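Local coordinates for protein protoporphyrinogen oxidase (Exiguobacterium sibiricum, PDB 3LOV) that probably catalyses the oxygen-dependent oxidation of coproporphyrinogen III to coproporphyrin III in heme b biosynthesis, with FAD as cofactor, at residues A[128-131]-A[132-136]. Residues are numbered along the deposited sequence; the frame is centred on the assembly and turned at random.
Sequences QEVA and DLLLH
The carbonyl oxygens of Gln-128 to Ala-131 accept hydrogen bonds from the amides of Asp-132 to Leu-135, four successive i to i+4 bonds, from Asp-132 N to Gln-128 O at 3.1 Å through to the nearly straight Leu-135 N to Ala-131 O at 2.9 Å. One turn apart, Gln-128 and Asp-132 are also joined by their side chains: NE2 of Gln-128 donates to OD1 of Asp-132 over 2.8 Å, with a bent N-H...O angle of 144°. The oxygen lies in the plane of the amide, whereas the amide nitrogen comes to it from above the carboxylate, and the two planes are 41° apart. A bend at chi2 (62°) turns the glutamine chain back to reach the aspartate. The oxygen of the same amide, OE1 of Gln-128, accepts a hydrogen bond from Arg-117 NH2, so both polar atoms of the group have partners. With an alanine replacing Asp-132, NE2 of Gln-128 would probably lose this acceptor, and its amide, then held through OE1, would be freer to turn. On the buried face, Val-130 CG1 lies alongside Leu-134 CD1 at 3.8 Å, the two side chains pointing the same way. Both rest on Pro-110, with Leu-122 against Val-130 and Leu-113 and Phe-202 against Leu-134. Just before His-136 leaves helical geometry, this is the last part of an amphipathic alpha-helix, 124-135, packed by one side against its neighbours at the periphery of the chain, far from the FAD, and carrying an i to i+4 polar side-chain pair.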
loop_
_atom_site.group_PDB
_atom_site.type_symbol
_atom_site.label_atom_id
_atom_site.label_comp_id
_atom_site.label_asym_id
_atom_site.label_seq_id
_atom_site.Cartn_x
_atom_site.Cartn_y
_atom_site.Cartn_z
ATOM N N GLN A 128 -31.941 -5.625 -9.830
ATOM C CA GLN A 128 -32.823 -6.745 -9.596
ATOM C C GLN A 128 -31.998 -8.013 -9.566
ATOM O O GLN A 128 -32.252 -8.898 -8.785
ATOM C CB GLN A 128 -33.875 -6.854 -10.673
ATOM C CG GLN A 128 -34.895 -7.977 -10.442
ATOM C CD GLN A 128 -35.683 -7.762 -9.163
ATOM O OE1 GLN A 128 -36.356 -6.749 -8.997
ATOM N NE2 GLN A 128 -35.587 -8.701 -8.256
ATOM N N GLU A 129 -31.017 -8.103 -10.432
ATOM C CA GLU A 129 -30.182 -9.314 -10.491
ATOM C C GLU A 129 -29.316 -9.528 -9.233
ATOM O O GLU A 129 -29.072 -10.660 -8.833
ATOM C CB GLU A 129 -29.286 -9.258 -11.716
ATOM C CG GLU A 129 -28.134 -10.197 -11.657
ATOM C CD GLU A 129 -27.232 -10.073 -12.863
ATOM O OE1 GLU A 129 -27.028 -8.943 -13.376
ATOM O OE2 GLU A 129 -26.717 -11.112 -13.278
ATOM N N VAL A 130 -28.838 -8.440 -8.650
ATOM C CA VAL A 130 -28.059 -8.509 -7.401
ATOM C C VAL A 130 -28.961 -8.990 -6.292
ATOM O O VAL A 130 -28.598 -9.910 -5.573
ATOM C CB VAL A 130 -27.397 -7.134 -7.070
ATOM C CG1 VAL A 130 -26.851 -7.097 -5.688
ATOM C CG2 VAL A 130 -26.297 -6.898 -8.091
ATOM N N ALA A 131 -30.186 -8.476 -6.242
ATOM C CA ALA A 131 -31.126 -8.869 -5.193
ATOM C C ALA A 131 -31.453 -10.355 -5.268
ATOM O O ALA A 131 -31.392 -11.062 -4.251
ATOM C CB ALA A 131 -32.401 -8.009 -5.214
ATOM N N ASP A 132 -31.723 -10.840 -6.476
ATOM C CA ASP A 132 -32.097 -12.221 -6.678
ATOM C C ASP A 132 -30.954 -13.148 -6.320
ATOM O O ASP A 132 -31.172 -14.249 -5.779
ATOM C CB ASP A 132 -32.466 -12.484 -8.151
ATOM C CG ASP A 132 -33.761 -11.795 -8.576
ATOM O OD1 ASP A 132 -34.491 -11.263 -7.716
ATOM O OD2 ASP A 132 -34.033 -11.774 -9.786
ATOM N N LEU A 133 -29.736 -12.748 -6.675
ATOM C CA LEU A 133 -28.544 -13.546 -6.326
ATOM C C LEU A 133 -28.355 -13.588 -4.785
ATOM O O LEU A 133 -28.112 -14.648 -4.241
ATOM C CB LEU A 133 -27.279 -13.024 -7.044
ATOM C CG LEU A 133 -27.129 -13.233 -8.575
ATOM C CD1 LEU A 133 -25.979 -12.399 -9.152
ATOM C CD2 LEU A 133 -26.889 -14.677 -8.907
ATOM N N LEU A 134 -28.532 -12.445 -4.102
ATOM C CA LEU A 134 -28.311 -12.369 -2.655
ATOM C C LEU A 134 -29.370 -13.128 -1.836
ATOM O O LEU A 134 -29.000 -13.902 -0.928
ATOM C CB LEU A 134 -28.167 -10.923 -2.178
ATOM C CG LEU A 134 -26.888 -10.172 -2.621
ATOM C CD1 LEU A 134 -27.031 -8.732 -2.260
ATOM C CD2 LEU A 134 -25.605 -10.757 -1.975
ATOM N N LEU A 135 -30.657 -12.941 -2.184
ATOM C CA LEU A 135 -31.765 -13.585 -1.465
ATOM C C LEU A 135 -32.033 -15.009 -1.853
ATOM O O LEU A 135 -32.642 -15.739 -1.055
ATOM C CB LEU A 135 -33.072 -12.815 -1.637
ATOM C CG LEU A 135 -33.074 -11.438 -0.989
ATOM C CD1 LEU A 135 -34.335 -10.700 -1.422
ATOM C CD2 LEU A 135 -32.954 -11.555 0.532
ATOM N N HIS A 136 -31.598 -15.399 -3.060
ATOM C CA HIS A 136 -31.863 -16.733 -3.596
ATOM C C HIS A 136 -30.606 -17.397 -4.158
ATOM O O HIS A 136 -30.573 -17.847 -5.343
ATOM C CB HIS A 136 -32.966 -16.670 -4.677
ATOM C CG HIS A 136 -34.205 -15.974 -4.224
ATOM N ND1 HIS A 136 -35.202 -16.613 -3.521
ATOM C CD2 HIS A 136 -34.591 -14.685 -4.336
ATOM C CE1 HIS A 136 -36.164 -15.755 -3.253
ATOM N NE2 HIS A 136 -35.817 -14.575 -3.731
#